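Phosphoribosylaminoimidazole-succinocarboxamide synthase (PDB 2CNQ) catalyses the ATP-dependent joining of L-aspartate to the carboxylate of CAIR, giving SAICAR in de novo purine biosynthesis. Local coordinates at residues 113-118 against 181-186; 159-164 against 174-179; 216-221 against 229-234. All coordinates share one frame; numbering follows the deposited sequence. Where two conformers were deposited one is given.

Contact 1 (113-118 against 181-186); sequences KLIPLE and ELVGED. Unlike the reference sequence in segment 181-186: E185 (reference Gly). With ADP (adenosine-5'-diphosphate), chain B.
V183 packs its CG1 methyl against I115, P116 and L117. The P116 ring comes closest, its CD lying 3.7 Å from V183 CG1 as the two side chains slide past each other in opposite directions. I115 crosses the valine at about a right angle and offers its branch methyl, CG2, at 3.8 Å from V183 CG1. L117 meets the same residue tip to tip, with CD1 3.9 Å from V183 CG1, while its second methyl, CD2, turns to L182 and stops 4.1 Å from L182 CD1. With L117 CG beside its own backbone N (chi1 -62°), the fork straddles both helix residues. These contacts are apolar throughout.

The three are brought together on one bend of backbone: P116 is the centre of an inverse gamma turn, closed by L117 N bonding to I115 O at 2.7 Å. On the helix side, V183 ends helix 176-183, and G184, with a positive phi of 102°, switches the chain into helix 185-209, whose L187 and V191 also touch I115.

Just upstream, L114 faces the nucleotide: its CD1 sits 3.5 Å from O2' of ADP, and CD2 lies above the adenine. The contact therefore packs the kink between two helices against the turn in strand 113-122, behind the wall of the ADP pocket.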
loop_
_atom_site.group_PDB
_atom_site.type_symbol
_atom_site.label_atom_id
_atom_site.label_comp_id
_atom_site.label_asym_id
_atom_site.label_seq_id
_atom_site.Cartn_x
_atom_site.Cartn_y
_atom_site.Cartn_z
ATOM N N LYS A 113 0.968 -17.139 4.344
ATOM C CA LYS A 113 -0.352 -17.083 4.892
ATOM C C LYS A 113 -0.595 -15.696 5.353
ATOM O O LYS A 113 0.163 -15.148 6.134
ATOM C CB LYS A 113 -0.451 -18.037 6.039
ATOM C CG LYS A 113 -1.838 -18.101 6.580
ATOM C CD LYS A 113 -1.998 -19.102 7.669
ATOM C CE LYS A 113 -1.813 -20.512 7.181
ATOM N NZ LYS A 113 -2.324 -21.482 8.175
ATOM N N LEU A 114 -1.639 -15.113 4.842
ATOM C CA LEU A 114 -1.924 -13.749 5.135
ATOM C C LEU A 114 -2.811 -13.656 6.324
ATOM O O LEU A 114 -3.629 -14.495 6.558
ATOM C CB LEU A 114 -2.604 -13.057 3.962
ATOM C CG LEU A 114 -1.803 -13.121 2.695
ATOM C CD1 LEU A 114 -2.580 -12.453 1.598
ATOM C CD2 LEU A 114 -0.406 -12.587 2.953
ATOM N N ILE A 115 -2.623 -12.625 7.114
ATOM C CA ILE A 115 -3.552 -12.296 8.160
ATOM C C ILE A 115 -4.636 -11.520 7.491
ATOM O O ILE A 115 -4.369 -10.573 6.765
ATOM C CB ILE A 115 -2.861 -11.462 9.219
ATOM C CG1 ILE A 115 -1.728 -12.271 9.834
ATOM C CG2 ILE A 115 -3.847 -11.024 10.262
ATOM C CD1 ILE A 115 -0.953 -11.519 10.870
ATOM N N PRO A 116 -5.878 -11.922 7.653
ATOM C CA PRO A 116 -6.940 -11.429 6.816
ATOM C C PRO A 116 -7.484 -10.088 7.262
ATOM O O PRO A 116 -8.654 -9.929 7.579
ATOM C CB PRO A 116 -7.989 -12.509 6.940
ATOM C CG PRO A 116 -7.801 -12.972 8.330
ATOM C CD PRO A 116 -6.340 -13.055 8.463
ATOM N N LEU A 117 -6.615 -9.116 7.301
ATOM C CA LEU A 117 -6.957 -7.772 7.689
ATOM C C LEU A 117 -6.226 -6.825 6.821
ATOM O O LEU A 117 -5.105 -7.077 6.434
ATOM C CB LEU A 117 -6.495 -7.477 9.104
ATOM C CG LEU A 117 -7.092 -8.325 10.196
ATOM C CD1 LEU A 117 -6.352 -8.092 11.479
ATOM C CD2 LEU A 117 -8.557 -8.015 10.356
ATOM N N GLU A 118 -6.837 -5.706 6.551
ATOM C CA GLU A 118 -6.107 -4.547 6.110
ATOM C C GLU A 118 -5.618 -3.898 7.373
ATOM O O GLU A 118 -6.389 -3.457 8.205
ATOM C CB GLU A 118 -6.972 -3.587 5.364
ATOM C CG GLU A 118 -7.714 -4.156 4.227
ATOM C CD GLU A 118 -6.865 -4.677 3.109
ATOM O OE1 GLU A 118 -7.491 -5.081 2.107
ATOM O OE2 GLU A 118 -5.640 -4.719 3.150
ATOM N N GLU A 181 -11.633 -11.112 16.750
ATOM C CA GLU A 181 -12.520 -12.195 16.439
ATOM C C GLU A 181 -12.070 -12.939 15.222
ATOM O O GLU A 181 -12.165 -14.151 15.162
ATOM C CB GLU A 181 -13.921 -11.690 16.226
ATOM C CG GLU A 181 -14.542 -11.135 17.440
ATOM C CD GLU A 181 -14.633 -12.122 18.548
ATOM O OE1 GLU A 181 -15.107 -13.250 18.288
ATOM O OE2 GLU A 181 -14.247 -11.804 19.689
ATOM N N LEU A 182 -11.593 -12.225 14.227
ATOM C CA LEU A 182 -11.170 -12.844 13.019
ATOM C C LEU A 182 -9.864 -13.541 13.124
ATOM O O LEU A 182 -9.696 -14.607 12.562
ATOM C CB LEU A 182 -11.082 -11.811 11.922
ATOM C CG LEU A 182 -12.369 -11.146 11.558
ATOM C CD1 LEU A 182 -12.108 -10.119 10.491
ATOM C CD2 LEU A 182 -13.402 -12.124 11.102
ATOM N N VAL A 183 -8.913 -12.957 13.817
ATOM C CA VAL A 183 -7.558 -13.445 13.747
ATOM C C VAL A 183 -6.992 -13.949 15.035
ATOM O O VAL A 183 -5.890 -14.441 15.029
ATOM C CB VAL A 183 -6.611 -12.445 13.115
ATOM C CG1 VAL A 183 -7.222 -11.912 11.841
ATOM C CG2 VAL A 183 -6.263 -11.335 14.062
ATOM N N GLY A 184 -7.741 -13.812 16.113
ATOM C CA GLY A 184 -7.295 -14.228 17.397
ATOM C C GLY A 184 -6.850 -13.073 18.229
ATOM O O GLY A 184 -6.305 -12.109 17.716
ATOM N N GLU A 185 -7.098 -13.141 19.519
ATOM C CA GLU A 185 -6.797 -12.021 20.375
ATOM C C GLU A 185 -5.322 -11.751 20.467
ATOM O O GLU A 185 -4.912 -10.608 20.449
ATOM C CB GLU A 185 -7.361 -12.234 21.760
ATOM C CG GLU A 185 -6.778 -13.370 22.562
ATOM C CD GLU A 185 -7.353 -13.451 23.941
ATOM O OE1 GLU A 185 -8.063 -12.529 24.371
ATOM O OE2 GLU A 185 -7.063 -14.437 24.601
ATOM N N ASP A 186 -4.514 -12.781 20.586
ATOM C CA ASP A 186 -3.109 -12.539 20.736
ATOM C C ASP A 186 -2.564 -11.976 19.456
ATOM O O ASP A 186 -1.846 -11.004 19.466
ATOM C CB ASP A 186 -2.381 -13.787 21.164
ATOM C CG ASP A 186 -2.782 -14.234 22.562
ATOM O OD1 ASP A 186 -2.722 -15.429 22.837
ATOM O OD2 ASP A 186 -3.158 -13.396 23.392
HETATM P PB ADP B . -5.708 -5.990 -4.230
HETATM O O1B ADP B . -5.187 -4.879 -3.445
HETATM O O2B ADP B . -6.445 -6.963 -3.409
HETATM O O3B ADP B . -6.514 -5.688 -5.396
HETATM P PA ADP B . -3.091 -6.268 -5.333
HETATM O O1A ADP B . -2.483 -5.321 -4.396
HETATM O O2A ADP B . -3.272 -5.879 -6.723
HETATM O O3A ADP B . -4.454 -6.805 -4.763
HETATM O "O5'" ADP B . -2.281 -7.612 -5.361
HETATM C "C5'" ADP B . -1.593 -8.173 -4.266
HETATM C "C4'" ADP B . -2.337 -9.380 -3.779
HETATM O "O4'" ADP B . -1.350 -10.274 -3.268
HETATM C "C3'" ADP B . -3.260 -9.104 -2.633
HETATM O "O3'" ADP B . -4.275 -10.077 -2.587
HETATM C "C2'" ADP B . -2.366 -9.320 -1.442
HETATM O "O2'" ADP B . -3.057 -9.555 -0.256
HETATM C "C1'" ADP B . -1.600 -10.503 -1.896
HETATM N N9 ADP B . -0.329 -10.720 -1.273
HETATM C C8 ADP B . 0.556 -9.787 -0.914
HETATM N N7 ADP B . 1.672 -10.294 -0.462
HETATM C C5 ADP B . 1.492 -11.623 -0.528
HETATM C C6 ADP B . 2.299 -12.746 -0.229
HETATM N N6 ADP B . 3.528 -12.602 0.222
HETATM N N1 ADP B . 1.781 -13.963 -0.343
HETATM C C2 ADP B . 0.555 -14.101 -0.838
HETATM N N3 ADP B . -0.263 -13.134 -1.228
HETATM C C4 ADP B . 0.218 -11.904 -1.057
#

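Contact 2 (159-164 against 174-179); sequences FTPSTK and ISPAQA
P161 lies with its ring against the start of helix 176-183, and its carbons share their neighbours. CB comes first, 4.0 Å from A179 CB and close to the CG1 arm of I174. CG follows, 3.6 Å from A179 CB and 3.4 Å from the carbonyl O of I174, which CD meets too. CD, the last ring carbon, turns back to the 159-164 side, where it sits 3.6 Å above the plane of the F159 ring, over its centre, and it also faces P176 CG. F159 CG is anti to the backbone N (chi1 167°), which lays the phenyl beneath the proline and lets its CD1 approach P176 CG obliquely.

The backbone of P161 supplies the polar link. I174 N donates to P161 O over 2.9 Å, almost straight at 173°. I174 O also lies near P161 O, two acceptors side by side, and H140 ND1 bonds to I174 O and weakly to P161 O. A glycine here would probably open a gap between the F159 ring and A179, leaving the phenyl freer to turn.

S175 is the N-cap, its OG accepting from Q178 N at 2.8 Å. The chemistry thus pairs one backbone bond at I174, just ahead of the N-cap, with an apolar patch of P161, P176, F159 and A179, joining the helix start to the chain leaving strand 153-159.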
loop_
_atom_site.group_PDB
_atom_site.type_symbol
_atom_site.label_atom_id
_atom_site.label_comp_id
_atom_site.label_asym_id
_atom_site.label_seq_id
_atom_site.Cartn_x
_atom_site.Cartn_y
_atom_site.Cartn_z
ATOM N N PHE A 159 -4.182 1.598 15.341
ATOM C CA PHE A 159 -4.537 0.483 14.513
ATOM C C PHE A 159 -6.026 0.465 14.319
ATOM O O PHE A 159 -6.783 0.407 15.261
ATOM C CB PHE A 159 -4.081 -0.765 15.220
ATOM C CG PHE A 159 -4.632 -2.029 14.648
ATOM C CD1 PHE A 159 -5.396 -2.851 15.441
ATOM C CD2 PHE A 159 -4.341 -2.439 13.372
ATOM C CE1 PHE A 159 -5.822 -4.068 14.975
ATOM C CE2 PHE A 159 -4.810 -3.631 12.897
ATOM C CZ PHE A 159 -5.539 -4.450 13.713
ATOM N N THR A 160 -6.433 0.515 13.063
ATOM C CA THR A 160 -7.818 0.587 12.711
ATOM C C THR A 160 -8.046 -0.382 11.583
ATOM O O THR A 160 -7.956 -0.043 10.424
ATOM C CB THR A 160 -8.243 1.986 12.362
ATOM O OG1 THR A 160 -7.572 2.421 11.188
ATOM C CG2 THR A 160 -7.947 2.948 13.457
ATOM N N PRO A 161 -8.279 -1.629 11.891
ATOM C CA PRO A 161 -8.322 -2.637 10.846
ATOM C C PRO A 161 -9.522 -2.531 9.993
ATOM O O PRO A 161 -10.558 -2.077 10.410
ATOM C CB PRO A 161 -8.319 -3.938 11.619
ATOM C CG PRO A 161 -8.920 -3.569 12.935
ATOM C CD PRO A 161 -8.444 -2.182 13.223
ATOM N N SER A 162 -9.385 -3.046 8.790
ATOM C CA SER A 162 -10.518 -3.317 7.977
ATOM C C SER A 162 -10.457 -4.741 7.527
ATOM O O SER A 162 -9.424 -5.371 7.518
ATOM C CB SER A 162 -10.581 -2.339 6.833
ATOM O OG SER A 162 -9.859 -2.813 5.766
ATOM N N THR A 163 -11.596 -5.230 7.114
ATOM C CA THR A 163 -11.632 -6.524 6.520
ATOM C C THR A 163 -11.004 -6.420 5.182
ATOM O O THR A 163 -10.794 -5.343 4.639
ATOM C CB THR A 163 -13.040 -7.003 6.390
ATOM O OG1 THR A 163 -13.693 -6.133 5.463
ATOM C CG2 THR A 163 -13.743 -7.057 7.732
ATOM N N LYS A 164 -10.700 -7.580 4.647
ATOM C CA LYS A 164 -10.345 -7.740 3.260
ATOM C C LYS A 164 -11.571 -8.232 2.563
ATOM O O LYS A 164 -11.941 -9.403 2.710
ATOM C CB LYS A 164 -9.212 -8.740 3.119
ATOM C CG LYS A 164 -7.956 -8.240 3.768
ATOM C CD LYS A 164 -6.874 -9.261 3.818
ATOM C CE LYS A 164 -6.345 -9.564 2.485
ATOM N NZ LYS A 164 -5.353 -10.601 2.606
ATOM N N ILE A 174 -13.452 -2.271 10.792
ATOM C CA ILE A 174 -13.855 -3.020 11.934
ATOM C C ILE A 174 -13.040 -2.574 13.112
ATOM O O ILE A 174 -11.963 -2.022 12.998
ATOM C CB ILE A 174 -13.704 -4.520 11.697
ATOM C CG1 ILE A 174 -12.319 -4.912 11.257
ATOM C CG2 ILE A 174 -14.761 -5.001 10.750
ATOM C CD1 ILE A 174 -12.052 -6.348 11.302
ATOM N N SER A 175 -13.554 -2.856 14.279
ATOM C CA SER A 175 -12.824 -2.563 15.474
ATOM C C SER A 175 -11.697 -3.520 15.635
ATOM O O SER A 175 -11.719 -4.626 15.132
ATOM C CB SER A 175 -13.766 -2.695 16.658
ATOM O OG SER A 175 -14.129 -4.039 16.786
ATOM N N PRO A 176 -10.735 -3.144 16.452
ATOM C CA PRO A 176 -9.747 -4.109 16.857
ATOM C C PRO A 176 -10.345 -5.326 17.492
ATOM O O PRO A 176 -9.870 -6.416 17.276
ATOM C CB PRO A 176 -8.867 -3.316 17.790
ATOM C CG PRO A 176 -8.979 -1.911 17.286
ATOM C CD PRO A 176 -10.409 -1.796 16.902
ATOM N N ALA A 177 -11.423 -5.152 18.230
ATOM C CA ALA A 177 -12.047 -6.304 18.829
ATOM C C ALA A 177 -12.563 -7.245 17.789
ATOM O O ALA A 177 -12.412 -8.443 17.890
ATOM C CB ALA A 177 -13.139 -5.861 19.752
ATOM N N GLN A 178 -13.184 -6.717 16.752
ATOM C CA GLN A 178 -13.647 -7.579 15.687
ATOM C C GLN A 178 -12.500 -8.187 14.943
ATOM O O GLN A 178 -12.560 -9.331 14.556
ATOM C CB GLN A 178 -14.576 -6.815 14.792
ATOM C CG GLN A 178 -15.069 -7.601 13.610
ATOM C CD GLN A 178 -15.834 -8.819 13.978
ATOM O OE1 GLN A 178 -16.678 -8.788 14.866
ATOM N NE2 GLN A 178 -15.629 -9.877 13.223
ATOM N N ALA A 179 -11.425 -7.449 14.765
ATOM C CA ALA A 179 -10.271 -8.037 14.159
ATOM C C ALA A 179 -9.790 -9.214 14.962
ATOM O O ALA A 179 -9.409 -10.219 14.410
ATOM C CB ALA A 179 -9.190 -7.031 14.017
#

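Contact 3 (216-221 against 229-234); sequences TKFEFG and IILVDE. With ADP (adenosine-5'-diphosphate), chain B; AMZ (aminoimidazole 4-carboxamide ribonucleotide), chain C.
K217 reaches D233 across the hairpin by bending at chi2 and chi3, which brings its ammonium alongside a stacked pair of carboxylates, where NZ meets an oxygen of each: it is 3.2 Å from D233 OD2 and 2.8 Å from E219 OE1, a salt bridge to both. A water that accepts from NZ also lies within bonding distance of K217 O and E234 O, which compete for its protons. F218 points to the other side of the sheet and brushes L231 CD1 obliquely.

E219 stacks its carboxylate on that of D233, the planes 7° apart with OE1 3.4 Å from D233 OD2. The shared lysine probably offsets this like-charge contact, while E219 OE2 accepts from O2' of ADP at 2.6 Å. Its backbone O takes V232 N at 3.0 Å, but its N gives to a water placed within bonding distance of V232 O and E234 O, again rivals for its protons, so water spans the hairpin here.

F220 forms a non-hydrogen-bonded pair with L231. I229 CG2 makes a CH-pi contact over one face, 4.0 Å from the centroid of the F220 ring, whereas L231 CD1 meets the edge of that ring in plane. G221 closes the walk as a hydrogen-bonded pair with I230: G221 N gives to I230 O at 2.7 Å, and I230 N returns to G221 O.

Strand 211-223 thus runs between strands 228-245 and 113-122. Helix 185-209 covers F220 and I229 on one face, and ADP lies on the side of E219 and V232.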
loop_
_atom_site.group_PDB
_atom_site.type_symbol
_atom_site.label_atom_id
_atom_site.label_comp_id
_atom_site.label_asym_id
_atom_site.label_seq_id
_atom_site.Cartn_x
_atom_site.Cartn_y
_atom_site.Cartn_z
ATOM N N THR A 216 -1.847 4.595 6.685
ATOM C CA THR A 216 -1.330 3.627 5.774
ATOM C C THR A 216 -1.986 2.309 6.047
ATOM O O THR A 216 -2.445 2.057 7.132
ATOM C CB THR A 216 0.184 3.490 5.937
ATOM O OG1 THR A 216 0.724 2.832 4.811
ATOM C CG2 THR A 216 0.590 2.746 7.152
ATOM N N LYS A 217 -1.978 1.477 5.034
ATOM C CA LYS A 217 -2.436 0.126 5.111
ATOM C C LYS A 217 -1.297 -0.787 4.900
ATOM O O LYS A 217 -0.678 -0.778 3.853
ATOM C CB LYS A 217 -3.506 -0.104 4.070
ATOM C CG LYS A 217 -4.072 -1.500 4.061
ATOM C CD LYS A 217 -3.328 -2.511 3.244
ATOM C CE LYS A 217 -3.456 -2.262 1.783
ATOM N NZ LYS A 217 -2.623 -3.177 0.966
ATOM N N PHE A 218 -1.004 -1.577 5.899
ATOM C CA PHE A 218 -0.060 -2.659 5.789
ATOM C C PHE A 218 -0.838 -3.927 5.558
ATOM O O PHE A 218 -1.978 -4.038 5.910
ATOM C CB PHE A 218 0.717 -2.822 7.071
ATOM C CG PHE A 218 1.550 -1.667 7.477
ATOM C CD1 PHE A 218 2.543 -1.184 6.668
ATOM C CD2 PHE A 218 1.369 -1.093 8.700
ATOM C CE1 PHE A 218 3.353 -0.185 7.102
ATOM C CE2 PHE A 218 2.173 -0.075 9.135
ATOM C CZ PHE A 218 3.157 0.380 8.345
ATOM N N GLU A 219 -0.140 -4.907 5.042
ATOM C CA GLU A 219 -0.579 -6.258 5.061
ATOM C C GLU A 219 0.460 -7.082 5.714
ATOM O O GLU A 219 1.642 -6.907 5.499
ATOM C CB GLU A 219 -0.863 -6.790 3.680
ATOM C CG GLU A 219 -1.968 -6.040 3.020
ATOM C CD GLU A 219 -2.469 -6.650 1.760
ATOM O OE1 GLU A 219 -3.099 -5.900 0.991
ATOM O OE2 GLU A 219 -2.242 -7.852 1.551
ATOM N N PHE A 220 -0.011 -7.978 6.537
ATOM C CA PHE A 220 0.842 -8.880 7.250
ATOM C C PHE A 220 0.479 -10.293 6.932
ATOM O O PHE A 220 -0.677 -10.631 6.773
ATOM C CB PHE A 220 0.631 -8.716 8.743
ATOM C CG PHE A 220 1.106 -7.425 9.367
ATOM C CD1 PHE A 220 1.956 -6.543 8.739
ATOM C CD2 PHE A 220 0.700 -7.097 10.645
ATOM C CE1 PHE A 220 2.373 -5.404 9.407
ATOM C CE2 PHE A 220 1.162 -5.966 11.285
ATOM C CZ PHE A 220 1.993 -5.152 10.673
ATOM N N GLY A 221 1.485 -11.114 6.898
ATOM C CA GLY A 221 1.351 -12.530 6.915
ATOM C C GLY A 221 1.798 -13.056 8.231
ATOM O O GLY A 221 2.266 -12.338 9.104
ATOM N N ILE A 229 5.205 -12.525 12.442
ATOM C CA ILE A 229 4.443 -11.710 11.554
ATOM C C ILE A 229 5.388 -11.271 10.454
ATOM O O ILE A 229 6.540 -10.958 10.688
ATOM C CB ILE A 229 3.838 -10.558 12.288
ATOM C CG1 ILE A 229 2.819 -11.070 13.293
ATOM C CG2 ILE A 229 3.183 -9.610 11.335
ATOM C CD1 ILE A 229 2.331 -10.010 14.233
ATOM N N ILE A 230 4.864 -11.265 9.243
ATOM C CA ILE A 230 5.615 -10.965 8.076
ATOM C C ILE A 230 4.982 -9.771 7.434
ATOM O O ILE A 230 3.789 -9.741 7.218
ATOM C CB ILE A 230 5.556 -12.120 7.070
ATOM C CG1 ILE A 230 5.823 -13.452 7.726
ATOM C CG2 ILE A 230 6.486 -11.862 5.935
ATOM C CD1 ILE A 230 7.121 -13.596 8.296
ATOM N N LEU A 231 5.782 -8.802 7.057
ATOM C CA LEU A 231 5.294 -7.701 6.280
ATOM C C LEU A 231 5.262 -8.136 4.843
ATOM O O LEU A 231 6.256 -8.562 4.291
ATOM C CB LEU A 231 6.235 -6.532 6.487
ATOM C CG LEU A 231 5.745 -5.220 5.917
ATOM C CD1 LEU A 231 4.492 -4.759 6.550
ATOM C CD2 LEU A 231 6.836 -4.200 6.117
ATOM N N VAL A 232 4.090 -8.074 4.255
ATOM C CA VAL A 232 3.892 -8.563 2.913
ATOM C C VAL A 232 3.360 -7.446 2.045
ATOM O O VAL A 232 3.370 -6.288 2.408
ATOM C CB VAL A 232 2.984 -9.795 2.885
ATOM C CG1 VAL A 232 3.545 -10.861 3.788
ATOM C CG2 VAL A 232 1.582 -9.469 3.262
ATOM N N ASP A 233 2.956 -7.792 0.852
ATOM C CA ASP A 233 2.305 -6.868 -0.027
ATOM C C ASP A 233 3.202 -5.690 -0.339
ATOM O O ASP A 233 4.364 -5.892 -0.625
ATOM C CB ASP A 233 0.936 -6.490 0.504
ATOM C CG ASP A 233 0.055 -5.918 -0.535
ATOM O OD1 ASP A 233 -0.369 -6.673 -1.425
ATOM O OD2 ASP A 233 -0.235 -4.710 -0.432
ATOM N N GLU A 234 2.617 -4.525 -0.385
ATOM C CA GLU A 234 3.326 -3.307 -0.573
ATOM C C GLU A 234 3.353 -2.550 0.722
ATOM O O GLU A 234 2.532 -2.739 1.588
ATOM C CB GLU A 234 2.704 -2.469 -1.668
ATOM C CG GLU A 234 1.396 -1.852 -1.262
ATOM C CD GLU A 234 0.756 -1.066 -2.348
ATOM O OE1 GLU A 234 -0.489 -1.023 -2.336
ATOM O OE2 GLU A 234 1.460 -0.490 -3.179
HETATM P PB ADP B . -5.708 -5.990 -4.230
HETATM O O1B ADP B . -5.187 -4.879 -3.445
HETATM O O2B ADP B . -6.445 -6.963 -3.409
HETATM O O3B ADP B . -6.514 -5.688 -5.396
HETATM P PA ADP B . -3.091 -6.268 -5.333
HETATM O O1A ADP B . -2.483 -5.321 -4.396
HETATM O O2A ADP B . -3.272 -5.879 -6.723
HETATM O O3A ADP B . -4.454 -6.805 -4.763
HETATM O "O5'" ADP B . -2.281 -7.612 -5.361
HETATM C "C5'" ADP B . -1.593 -8.173 -4.266
HETATM C "C4'" ADP B . -2.337 -9.380 -3.779
HETATM O "O4'" ADP B . -1.350 -10.274 -3.268
HETATM C "C3'" ADP B . -3.260 -9.104 -2.633
HETATM O "O3'" ADP B . -4.275 -10.077 -2.587
HETATM C "C2'" ADP B . -2.366 -9.320 -1.442
HETATM O "O2'" ADP B . -3.057 -9.555 -0.256
HETATM C "C1'" ADP B . -1.600 -10.503 -1.896
HETATM N N9 ADP B . -0.329 -10.720 -1.273
HETATM C C8 ADP B . 0.556 -9.787 -0.914
HETATM N N7 ADP B . 1.672 -10.294 -0.462
HETATM C C5 ADP B . 1.492 -11.623 -0.528
HETATM C C6 ADP B . 2.299 -12.746 -0.229
HETATM N N6 ADP B . 3.528 -12.602 0.222
HETATM N N1 ADP B . 1.781 -13.963 -0.343
HETATM C C2 ADP B . 0.555 -14.101 -0.838
HETATM N N3 ADP B . -0.263 -13.134 -1.228
HETATM C C4 ADP B . 0.218 -11.904 -1.057
HETATM O O5 AMZ C . -5.779 -1.186 -0.550
HETATM C C6 AMZ C . -6.579 -1.177 0.362
HETATM N N2 AMZ C . -7.515 -2.104 0.527
HETATM C C3A AMZ C . -6.541 -0.133 1.367
HETATM C C7A AMZ C . -5.695 0.934 1.376
HETATM N N3 AMZ C . -4.666 1.281 0.580
HETATM N N1 AMZ C . -7.371 -0.056 2.422
HETATM C C5 AMZ C . -7.039 1.029 3.084
HETATM N N AMZ C . -6.025 1.656 2.445
HETATM C C1 AMZ C . -5.347 2.841 2.909
HETATM C C2 AMZ C . -5.843 4.115 2.293
HETATM C C3 AMZ C . -5.522 5.128 3.353
HETATM O O2 AMZ C . -4.151 5.431 3.217
HETATM O O1 AMZ C . -5.195 4.336 1.057
HETATM O O AMZ C . -5.654 2.957 4.270
HETATM C C AMZ C . -5.761 4.328 4.623
HETATM C C4 AMZ C . -7.080 4.589 5.272
HETATM O O3 AMZ C . -8.083 4.591 4.270
HETATM P P AMZ C . -9.562 5.027 4.683
HETATM O OP1 AMZ C . -10.131 3.936 5.528
HETATM O O4 AMZ C . -10.273 5.153 3.357
HETATM O OP2 AMZ C . -9.508 6.315 5.438
HETATM O O HOH W 1 -0.194 -2.622 1.929
HETATM O O HOH W 2 -2.858 -0.539 -1.150
HETATM O O HOH W 3 2.369 -4.180 3.976
HETATM O O HOH W 4 -2.952 -5.859 -1.697
#

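Following the chain from the N terminus, the first of these segments comes in strand 113-122, where residues 113-118 open the loop that contact 1 closes. Within that loop, strand 153-159 runs out into 159-164, and contact 2 closes a short excursion at 174-179, so it is nested inside contact 1. Helix 176-183 serves both: its start belongs to contact 2 and its end to contact 1. Helix 185-209 then leads to strand 211-223, and contact 3 follows in series as a beta hairpin. Backbone links join them: E118 N probably bonds to S162 O, and I115 N probably to F220 O. Contacts 1 and 3 both touch the same ADP.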